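PDB 5ANZ: soluble lytic transglycosylase B3 from Pseudomonas aeruginosa, which probably cleaves bacterial peptidoglycan as a lytic transglycosylase and takes part in cell-wall turnover, and carries a bound calcium ion. Local coordinates for residues T93-V96 with W97-L100; A139-G142 with M143-Y147; F314-L317 with H318-A322; K325-S329 with S330-L334. One frame throughout, in Å; residues are numbered along the deposited sequence. Where two conformers were deposited one is given.

Contact 1 of 4, residues T93-V96 with W97-L100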
loop_
_atom_site.group_PDB
_atom_site.type_symbol
_atom_site.label_atom_id
_atom_site.label_comp_id
_atom_site.label_asym_id
_atom_site.label_seq_id
_atom_site.Cartn_x
_atom_site.Cartn_y
_atom_site.Cartn_z
ATOM N N THR A 93 10.673 4.897 12.379
ATOM C CA THR A 93 9.894 5.228 11.191
ATOM C C THR A 93 9.579 6.722 11.189
ATOM O O THR A 93 9.627 7.374 12.233
ATOM C CB THR A 93 8.583 4.417 11.115
ATOM O OG1 THR A 93 7.776 4.694 12.265
ATOM C CG2 THR A 93 8.882 2.924 11.056
ATOM N N ARG A 94 9.271 7.264 10.017
ATOM C CA ARG A 94 8.964 8.683 9.903
ATOM C C ARG A 94 7.486 8.949 10.185
ATOM O O ARG A 94 6.632 8.119 9.872
ATOM C CB ARG A 94 9.354 9.198 8.516
ATOM C CG ARG A 94 9.038 8.232 7.382
ATOM C CD ARG A 94 10.155 8.214 6.347
ATOM N NE ARG A 94 10.253 9.466 5.603
ATOM C CZ ARG A 94 9.850 9.617 4.346
ATOM N NH1 ARG A 94 9.328 8.587 3.691
ATOM N NH2 ARG A 94 9.973 10.790 3.741
ATOM N N PRO A 95 7.178 10.105 10.790
ATOM C CA PRO A 95 5.774 10.451 11.037
ATOM C C PRO A 95 5.015 10.558 9.715
ATOM O O PRO A 95 5.646 10.761 8.662
ATOM C CB PRO A 95 5.858 11.801 11.759
ATOM C CG PRO A 95 7.190 12.358 11.376
ATOM C CD PRO A 95 8.100 11.175 11.203
ATOM N N VAL A 96 3.693 10.400 9.759
ATOM C CA VAL A 96 2.903 10.366 8.538
ATOM C C VAL A 96 3.079 11.642 7.732
ATOM O O VAL A 96 3.157 11.594 6.510
ATOM C CB VAL A 96 1.400 10.154 8.821
ATOM C CG1 VAL A 96 0.594 10.284 7.528
ATOM C CG2 VAL A 96 1.169 8.797 9.456
ATOM N N TRP A 97 3.159 12.783 8.414
ATOM C CA TRP A 97 3.214 14.051 7.690
ATOM C C TRP A 97 4.487 14.122 6.841
ATOM O O TRP A 97 4.484 14.735 5.773
ATOM C CB TRP A 97 3.119 15.244 8.652
ATOM C CG TRP A 97 4.370 15.575 9.401
ATOM C CD1 TRP A 97 4.670 15.238 10.687
ATOM C CD2 TRP A 97 5.482 16.337 8.915
ATOM N NE1 TRP A 97 5.905 15.733 11.030
ATOM C CE2 TRP A 97 6.424 16.412 9.960
ATOM C CE3 TRP A 97 5.773 16.959 7.697
ATOM C CZ2 TRP A 97 7.634 17.078 9.823
ATOM C CZ3 TRP A 97 6.979 17.622 7.562
ATOM C CH2 TRP A 97 7.894 17.677 8.621
ATOM N N LYS A 98 5.564 13.479 7.299
ATOM C CA LYS A 98 6.813 13.479 6.530
ATOM C C LYS A 98 6.720 12.500 5.371
ATOM O O LYS A 98 7.194 12.782 4.268
ATOM C CB LYS A 98 8.022 13.155 7.416
ATOM C CG LYS A 98 8.662 14.409 8.023
ATOM C CD LYS A 98 9.799 14.091 8.988
ATOM C CE LYS A 98 10.433 15.372 9.534
ATOM N NZ LYS A 98 11.453 15.114 10.597
ATOM N N TYR A 99 6.093 11.353 5.613
ATOM C CA TYR A 99 5.818 10.429 4.522
ATOM C C TYR A 99 5.027 11.108 3.410
ATOM O O TYR A 99 5.379 11.020 2.230
ATOM C CB TYR A 99 5.053 9.219 5.032
ATOM C CG TYR A 99 4.622 8.272 3.938
ATOM C CD1 TYR A 99 5.528 7.397 3.355
ATOM C CD2 TYR A 99 3.304 8.244 3.489
ATOM C CE1 TYR A 99 5.137 6.521 2.360
ATOM C CE2 TYR A 99 2.903 7.366 2.495
ATOM C CZ TYR A 99 3.821 6.508 1.937
ATOM O OH TYR A 99 3.434 5.639 0.940
ATOM N N LEU A 100 3.959 11.799 3.799
ATOM C CA LEU A 100 3.106 12.478 2.839
ATOM C C LEU A 100 3.845 13.612 2.142
ATOM O O LEU A 100 3.620 13.863 0.959
ATOM C CB LEU A 100 1.848 13.028 3.522
ATOM C CG LEU A 100 0.828 11.964 3.920
ATOM C CD1 LEU A 100 -0.290 12.577 4.761
ATOM C CD2 LEU A 100 0.273 11.306 2.662
#
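Pro-95 meets Trp-97, Lys-98 and Tyr-99 in the first turn of helix 96-103, where it holds the N-cap position. The tight part is the backbone. Pro-95 O takes Tyr-99 N in a straight bond of 3.1 Å (167° at the hydrogen), and a weak one from Lys-98 N. Val-96 O takes Leu-100 N at 2.8 Å. Beside this bond Val-96 CG1 and Leu-100 CD1 touch at 3.7 Å, the two side chains pointing the same way. The looser side is built by longer chains. The Trp-97 side chain lies alongside the proline ring, with its NE1 3.6 Å from Pro-95 CG. With CG between its backbone N and carbonyl carbon (chi1 77°), the indole is swung back toward Pro-95. Lys-98 passes the proline ring with CD 3.9 Å from Pro-95 CG, then runs on extended and away. Arg-94 is exposed. Its chain bends at chi2 and chi3 and lays one guanidinium face over Tyr-99 CA, while NH1 makes a weak bond to a bound di(hydroxyethyl)ether. Tyr-99 and Leu-100 pack on Ala-335 of helix 330-343, and loop residues Asp-357 and Pro-359 touch Pro-95.

Contact 2 of 4, residues A139-G142 with M143-Y147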
loop_
_atom_site.group_PDB
_atom_site.type_symbol
_atom_site.label_atom_id
_atom_site.label_comp_id
_atom_site.label_asym_id
_atom_site.label_seq_id
_atom_site.Cartn_x
_atom_site.Cartn_y
_atom_site.Cartn_z
ATOM N N ALA A 139 -1.779 8.225 -10.262
ATOM C CA ALA A 139 -1.265 8.379 -8.909
ATOM C C ALA A 139 -0.661 7.080 -8.396
ATOM O O ALA A 139 0.367 7.091 -7.738
ATOM C CB ALA A 139 -2.377 8.872 -7.961
ATOM N N ILE A 140 -1.312 5.956 -8.681
ATOM C CA ILE A 140 -0.779 4.659 -8.242
ATOM C C ILE A 140 0.581 4.424 -8.919
ATOM O O ILE A 140 1.546 3.976 -8.282
ATOM C CB ILE A 140 -1.757 3.513 -8.582
ATOM C CG1 ILE A 140 -3.033 3.574 -7.717
ATOM C CG2 ILE A 140 -1.051 2.133 -8.438
ATOM C CD1 ILE A 140 -2.936 2.990 -6.304
ATOM N N TRP A 141 0.635 4.724 -10.208
ATOM C CA TRP A 141 1.847 4.569 -10.991
ATOM C C TRP A 141 2.981 5.406 -10.381
ATOM O O TRP A 141 4.119 4.967 -10.269
ATOM C CB TRP A 141 1.563 5.018 -12.419
ATOM C CG TRP A 141 2.566 4.698 -13.484
ATOM C CD1 TRP A 141 3.499 3.688 -13.507
ATOM C CD2 TRP A 141 2.689 5.392 -14.724
ATOM N NE1 TRP A 141 4.185 3.725 -14.709
ATOM C CE2 TRP A 141 3.708 4.764 -15.463
ATOM C CE3 TRP A 141 2.015 6.484 -15.295
ATOM C CZ2 TRP A 141 4.075 5.197 -16.736
ATOM C CZ3 TRP A 141 2.366 6.900 -16.556
ATOM C CH2 TRP A 141 3.391 6.266 -17.264
ATOM N N GLY A 142 2.662 6.629 -9.984
ATOM C CA GLY A 142 3.640 7.477 -9.310
ATOM C C GLY A 142 4.108 6.901 -7.982
ATOM O O GLY A 142 5.302 6.913 -7.677
ATOM N N MET A 143 3.166 6.412 -7.176
ATOM C CA MET A 143 3.508 5.880 -5.862
ATOM C C MET A 143 4.248 4.546 -5.947
ATOM O O MET A 143 5.086 4.252 -5.097
ATOM C CB MET A 143 2.244 5.723 -4.994
ATOM C CG MET A 143 1.661 7.048 -4.517
ATOM S SD MET A 143 2.783 7.989 -3.479
ATOM C CE MET A 143 2.847 6.894 -2.051
ATOM N N GLU A 144 3.942 3.749 -6.969
ATOM C CA GLU A 144 4.525 2.407 -7.050
ATOM C C GLU A 144 5.923 2.404 -7.633
ATOM O O GLU A 144 6.795 1.698 -7.113
ATOM C CB GLU A 144 3.621 1.474 -7.864
ATOM C CG GLU A 144 2.350 1.124 -7.114
ATOM C CD GLU A 144 2.633 0.311 -5.865
ATOM O OE1 GLU A 144 3.598 -0.484 -5.893
ATOM O OE2 GLU A 144 1.919 0.468 -4.849
ATOM N N SER A 145 6.155 3.176 -8.698
ATOM C CA SER A 145 7.466 3.133 -9.361
ATOM C C SER A 145 7.934 4.483 -9.886
ATOM O O SER A 145 8.788 4.539 -10.766
ATOM C CB SER A 145 7.427 2.138 -10.519
ATOM O OG SER A 145 6.596 2.603 -11.574
ATOM N N ASN A 146 7.372 5.579 -9.365
ATOM C CA ASN A 146 7.691 6.897 -9.905
ATOM C C ASN A 146 7.461 6.958 -11.421
ATOM O O ASN A 146 8.306 7.441 -12.170
ATOM C CB ASN A 146 9.135 7.272 -9.582
ATOM C CG ASN A 146 9.333 8.767 -9.534
ATOM O OD1 ASN A 146 8.440 9.509 -9.115
ATOM N ND2 ASN A 146 10.495 9.225 -9.979
ATOM N N TYR A 147 6.311 6.454 -11.852
ATOM C CA TYR A 147 5.898 6.468 -13.255
ATOM C C TYR A 147 6.875 5.673 -14.122
ATOM O O TYR A 147 7.145 6.039 -15.268
ATOM C CB TYR A 147 5.768 7.904 -13.765
ATOM C CG TYR A 147 5.042 8.827 -12.798
ATOM C CD1 TYR A 147 3.670 8.753 -12.631
ATOM C CD2 TYR A 147 5.732 9.807 -12.092
ATOM C CE1 TYR A 147 3.003 9.595 -11.768
ATOM C CE2 TYR A 147 5.068 10.662 -11.216
ATOM C CZ TYR A 147 3.703 10.547 -11.060
ATOM O OH TYR A 147 3.072 11.397 -10.197
#
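Trp-141, Gly-142 and Tyr-147 meet at the C-terminal end of helix 134-145, where Asn-146 leaves with positive phi (54°). Tyr-147 N reaches back six residues to Trp-141 O, 3.1 Å, and Asn-146 N reaches Gly-142 O, 3.0 Å. Among the backbone bonds, Trp-141 O is gripped twice. Ser-145 N and Tyr-147 N reach it from opposite faces of its plane, the latter well above that plane. Met-143 N and Glu-144 N make ordinary helical bonds to Ala-139 O and Ile-140 O.

The aromatic contacts form a second group. In an offset edge-to-face pair, Tyr-147 turns its edge to the face of the Trp-141 six-membered ring, planes 89° apart and centroids 5.8 Å apart. Tyr-147 CA sits over the five-membered ring, 3.5 Å from its centroid. Trp-141 CG lies anti to the backbone N (chi1 -168°), which helps bring the indole under the outgoing chain.

Polar ends are held from outside the two segments. Trp-141 NE1 and Ser-145 OG bond to Gln-204, and Tyr-147 OH to Arg-108 O. Glu-144 lies beside Tyr-326, an N-acetyl-D-glucosamine-binding residue. Gly-142 lies against the face of the Tyr-147 ring, with CA 3.3 Å from Tyr-147 CE1.

Contact 3 of 4, residues F314-L317 with H318-A322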
loop_
_atom_site.group_PDB
_atom_site.type_symbol
_atom_site.label_atom_id
_atom_site.label_comp_id
_atom_site.label_asym_id
_atom_site.label_seq_id
_atom_site.Cartn_x
_atom_site.Cartn_y
_atom_site.Cartn_z
ATOM N N PHE A 314 -10.126 12.619 8.110
ATOM C CA PHE A 314 -10.652 12.349 6.779
ATOM C C PHE A 314 -11.808 11.375 6.864
ATOM O O PHE A 314 -11.767 10.461 7.682
ATOM C CB PHE A 314 -9.560 11.757 5.881
ATOM C CG PHE A 314 -8.379 12.660 5.700
ATOM C CD1 PHE A 314 -7.335 12.647 6.610
ATOM C CD2 PHE A 314 -8.311 13.518 4.626
ATOM C CE1 PHE A 314 -6.239 13.484 6.445
ATOM C CE2 PHE A 314 -7.210 14.365 4.459
ATOM C CZ PHE A 314 -6.176 14.340 5.373
ATOM N N LEU A 315 -12.826 11.550 6.024
ATOM C CA LEU A 315 -13.782 10.465 5.811
ATOM C C LEU A 315 -13.315 9.734 4.574
ATOM O O LEU A 315 -13.064 10.374 3.559
ATOM C CB LEU A 315 -15.209 10.968 5.624
ATOM C CG LEU A 315 -15.866 11.441 6.913
ATOM C CD1 LEU A 315 -17.270 11.942 6.639
ATOM C CD2 LEU A 315 -15.884 10.291 7.916
ATOM N N VAL A 316 -13.192 8.411 4.645
ATOM C CA VAL A 316 -12.716 7.672 3.481
ATOM C C VAL A 316 -13.778 6.685 3.003
ATOM O O VAL A 316 -14.472 6.044 3.791
ATOM C CB VAL A 316 -11.388 6.961 3.758
ATOM C CG1 VAL A 316 -10.311 7.999 4.076
ATOM C CG2 VAL A 316 -11.507 5.953 4.899
ATOM N N LEU A 317 -13.924 6.642 1.688
ATOM C CA LEU A 317 -15.036 5.945 1.061
ATOM C C LEU A 317 -14.543 4.668 0.412
ATOM O O LEU A 317 -13.402 4.261 0.590
ATOM C CB LEU A 317 -15.729 6.833 0.029
ATOM C CG LEU A 317 -16.746 7.852 0.562
ATOM C CD1 LEU A 317 -16.063 8.881 1.409
ATOM C CD2 LEU A 317 -17.521 8.503 -0.591
ATOM N N HIS A 318 -15.440 4.041 -0.336
ATOM C CA HIS A 318 -15.169 2.749 -0.939
ATOM C C HIS A 318 -13.896 2.746 -1.782
ATOM O O HIS A 318 -13.135 1.776 -1.738
ATOM C CB HIS A 318 -16.364 2.323 -1.792
ATOM C CG HIS A 318 -16.341 0.878 -2.183
ATOM N ND1 HIS A 318 -16.365 -0.141 -1.259
ATOM C CD2 HIS A 318 -16.295 0.284 -3.403
ATOM C CE1 HIS A 318 -16.332 -1.305 -1.889
ATOM N NE2 HIS A 318 -16.289 -1.072 -3.187
ATOM N N ASN A 319 -13.654 3.822 -2.534
ATOM C CA ASN A 319 -12.481 3.831 -3.410
ATOM C C ASN A 319 -11.174 3.849 -2.616
ATOM O O ASN A 319 -10.142 3.378 -3.095
ATOM C CB ASN A 319 -12.538 5.010 -4.392
ATOM C CG ASN A 319 -13.499 4.759 -5.553
ATOM O OD1 ASN A 319 -13.989 3.648 -5.748
ATOM N ND2 ASN A 319 -13.761 5.792 -6.335
ATOM N N PHE A 320 -11.217 4.374 -1.390
ATOM C CA PHE A 320 -10.072 4.253 -0.480
ATOM C C PHE A 320 -9.804 2.779 -0.169
ATOM O O PHE A 320 -8.658 2.333 -0.150
ATOM C CB PHE A 320 -10.332 5.041 0.814
ATOM C CG PHE A 320 -9.122 5.195 1.695
ATOM C CD1 PHE A 320 -8.232 6.235 1.475
ATOM C CD2 PHE A 320 -8.908 4.342 2.765
ATOM C CE1 PHE A 320 -7.127 6.414 2.296
ATOM C CE2 PHE A 320 -7.803 4.513 3.597
ATOM C CZ PHE A 320 -6.913 5.558 3.350
ATOM N N ARG A 321 -10.870 2.016 0.083
ATOM C CA ARG A 321 -10.718 0.590 0.318
ATOM C C ARG A 321 -10.119 -0.121 -0.888
ATOM O O ARG A 321 -9.366 -1.084 -0.733
ATOM C CB ARG A 321 -12.070 -0.034 0.695
ATOM C CG ARG A 321 -12.691 0.575 1.947
ATOM C CD ARG A 321 -14.054 -0.045 2.251
ATOM N NE ARG A 321 -13.948 -1.464 2.595
ATOM C CZ ARG A 321 -14.977 -2.308 2.673
ATOM N NH1 ARG A 321 -16.214 -1.892 2.423
ATOM N NH2 ARG A 321 -14.766 -3.578 2.998
ATOM N N ALA A 322 -10.465 0.334 -2.089
ATOM C CA ALA A 322 -9.893 -0.256 -3.306
ATOM C C ALA A 322 -8.379 -0.038 -3.367
ATOM O O ALA A 322 -7.616 -0.931 -3.739
ATOM C CB ALA A 322 -10.564 0.338 -4.553
#
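Val-316, in strand 313-316, packs over one face of the Phe-320 ring in the first turn of helix 318-324. The phenylalanine can be followed outward. Its CB lies 3.2 Å from Leu-317 O and also touches Val-316 CB. CG is anti to the backbone N (chi1 -169°), a torsion that carries the ring back toward the strand. There CG meets Val-316 CB at 3.5 Å. Beyond it the two valine methyls divide the ring. CD1 and then CE1 face Val-316 CG1, while CD2 lies 3.7 Å from Val-316 CG2 and CE2 is farther from the same methyl. CG1 stands over the ring centre, 3.8 Å from the centroid and 12° off the normal, a CH-pi contact. At the tip, CZ packs on Ala-333 of helix 330-343.

The backbone link is less firm. Leu-317 is the N-cap residue, and its O receives weak bonds from Phe-320 N at 3.0 Å and Arg-321 N at 3.4 Å. Asn-319 ties the same turn to a loop, with OD1 bonded to Ile-248 N and ND2 to Gln-251 O. Strand 313-316 lies between strands 300-304 and 254-258 in an antiparallel sheet. This is a strand-to-helix connection in which a valine of the strand is packed on an aromatic ring from the first helical turn.

Contact 4 of 4, residues K325-S329 with S330-L334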
loop_
_atom_site.group_PDB
_atom_site.type_symbol
_atom_site.label_atom_id
_atom_site.label_comp_id
_atom_site.label_asym_id
_atom_site.label_seq_id
_atom_site.Cartn_x
_atom_site.Cartn_y
_atom_site.Cartn_z
ATOM N N LYS A 325 -6.232 -2.368 -1.345
ATOM C CA LYS A 325 -5.987 -3.705 -1.867
ATOM C C LYS A 325 -4.687 -3.707 -2.679
ATOM O O LYS A 325 -4.103 -4.758 -2.942
ATOM C CB LYS A 325 -7.174 -4.182 -2.712
ATOM C CG LYS A 325 -8.467 -4.313 -1.925
ATOM C CD LYS A 325 -9.559 -4.939 -2.771
ATOM C CE LYS A 325 -10.786 -5.301 -1.943
ATOM N NZ LYS A 325 -11.665 -4.130 -1.683
ATOM N N TYR A 326 -4.225 -2.519 -3.062
ATOM C CA TYR A 326 -2.990 -2.383 -3.824
ATOM C C TYR A 326 -1.815 -2.400 -2.843
ATOM O O TYR A 326 -0.793 -3.060 -3.077
ATOM C CB TYR A 326 -3.006 -1.084 -4.681
ATOM C CG TYR A 326 -2.241 -1.185 -5.982
ATOM C CD1 TYR A 326 -0.866 -1.291 -5.980
ATOM C CD2 TYR A 326 -2.898 -1.191 -7.219
ATOM C CE1 TYR A 326 -0.158 -1.406 -7.156
ATOM C CE2 TYR A 326 -2.186 -1.310 -8.416
ATOM C CZ TYR A 326 -0.819 -1.413 -8.369
ATOM O OH TYR A 326 -0.087 -1.511 -9.534
ATOM N N ASN A 327 -1.988 -1.698 -1.729
ATOM C CA ASN A 327 -1.028 -1.674 -0.638
ATOM C C ASN A 327 -1.822 -1.364 0.626
ATOM O O ASN A 327 -2.457 -0.317 0.743
ATOM C CB ASN A 327 0.092 -0.643 -0.902
ATOM C CG ASN A 327 1.067 -0.483 0.270
ATOM O OD1 ASN A 327 0.696 -0.577 1.439
ATOM N ND2 ASN A 327 2.313 -0.191 -0.051
ATOM N N ASN A 328 -1.799 -2.310 1.558
ATOM C CA ASN A 328 -2.644 -2.233 2.738
ATOM C C ASN A 328 -2.029 -1.377 3.824
ATOM O O ASN A 328 -1.792 -1.840 4.936
ATOM C CB ASN A 328 -2.908 -3.643 3.275
ATOM C CG ASN A 328 -4.101 -3.696 4.192
ATOM O OD1 ASN A 328 -4.999 -2.865 4.101
ATOM N ND2 ASN A 328 -4.124 -4.686 5.082
ATOM N N SER A 329 -1.742 -0.131 3.478
ATOM C CA SER A 329 -1.279 0.861 4.433
ATOM C C SER A 329 -2.162 2.084 4.278
ATOM O O SER A 329 -2.284 2.605 3.174
ATOM C CB SER A 329 0.185 1.234 4.180
ATOM O OG SER A 329 0.462 2.529 4.698
ATOM N N SER A 330 -2.780 2.545 5.365
ATOM C CA SER A 330 -3.640 3.716 5.277
ATOM C C SER A 330 -2.842 4.951 4.873
ATOM O O SER A 330 -3.366 5.825 4.193
ATOM C CB SER A 330 -4.374 3.962 6.599
ATOM O OG SER A 330 -5.338 2.950 6.832
ATOM N N ALA A 331 -1.574 5.020 5.270
ATOM C CA ALA A 331 -0.735 6.158 4.861
ATOM C C ALA A 331 -0.536 6.150 3.332
ATOM O O ALA A 331 -0.665 7.178 2.662
ATOM C CB ALA A 331 0.597 6.128 5.567
ATOM N N TYR A 332 -0.239 4.978 2.795
ATOM C CA TYR A 332 -0.116 4.810 1.346
ATOM C C TYR A 332 -1.381 5.216 0.625
ATOM O O TYR A 332 -1.346 5.960 -0.355
ATOM C CB TYR A 332 0.214 3.357 1.016
ATOM C CG TYR A 332 0.117 3.022 -0.467
ATOM C CD1 TYR A 332 -1.091 2.631 -1.034
ATOM C CD2 TYR A 332 1.237 3.055 -1.286
ATOM C CE1 TYR A 332 -1.180 2.292 -2.381
ATOM C CE2 TYR A 332 1.153 2.724 -2.635
ATOM C CZ TYR A 332 -0.063 2.353 -3.171
ATOM O OH TYR A 332 -0.162 2.003 -4.504
ATOM N N ALA A 333 -2.523 4.727 1.102
ATOM C CA ALA A 333 -3.769 5.004 0.397
ATOM C C ALA A 333 -4.125 6.485 0.503
ATOM O O ALA A 333 -4.616 7.068 -0.459
ATOM C CB ALA A 333 -4.903 4.115 0.928
ATOM N N LEU A 334 -3.822 7.110 1.643
ATOM C CA LEU A 334 -4.033 8.556 1.763
ATOM C C LEU A 334 -3.145 9.312 0.767
ATOM O O LEU A 334 -3.617 10.248 0.086
ATOM C CB LEU A 334 -3.759 9.009 3.204
ATOM C CG LEU A 334 -4.013 10.481 3.518
ATOM C CD1 LEU A 334 -5.429 10.890 3.156
ATOM C CD2 LEU A 334 -3.756 10.690 5.012
#
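Ser-329 is the N-cap of helix 330-343 and bonds directly to its first turn. The approach, 325-328, is a loop following helix 318-324, and Asn-328 is the centre of an inverse gamma turn, with a weak bond from Ser-329 N to Asn-327 O. The chain then enters the helix, and Ala-333 N reaches Ser-329 O at 3.0 Å.

The serine side chain supplies the cap. Ser-329 OG stands anti to its backbone N (chi1 156°), which brings it to the Tyr-332 amide. It accepts from Tyr-332 N at 3.2 Å, almost straight at 173°. One hydroxyl thus caps an amide of the first turn, as is usual for an N-cap serine.

Tyr-332 carries the side-chain contact. Its CG is also anti to the backbone N, and the ring comes back beneath Asn-327. Asn-327 CB sits over the ring centre, 3.5 Å from the centroid, in a CH-pi contact. The amide continues across the same face, its plane only 14° from that of the ring, with ND2 3.6 Å from Tyr-332 CD2. This stack probably limits rotation of the ring.

Tyr-326, which binds N-acetyl-D-glucosamine in another structure of this protein, crosses Tyr-332 obliquely. Its own OH bonds to Thr-205 O, and its ring meets that of Tyr-241 edge-to-face. At the crossing, Tyr-332 OH lies 3.7 Å from Tyr-326 CD1.

Contact 4 touches each of the other three. From contact 2, Glu-144 OE2 comes within 2.6 Å of Tyr-332 OH, probably a weak hydrogen bond, and lies 3.5 Å from Tyr-326 CD1. This joins the end of helix 134-145 to the sugar-binding Tyr-326. From contact 3, Phe-320 CE1 packs 3.4 Å from Leu-334 N, so helix 318-324 lies against the helix that follows it. From contact 1, Tyr-99 OH is 3.7 Å from Tyr-332 CA and 3.3 Å from Met-143 CE of contact 2. Contacts 1 and 3 do not touch, their nearest atoms being about 6 Å apart. The calcium ion is about 14 Å from the Trp-141 side chain.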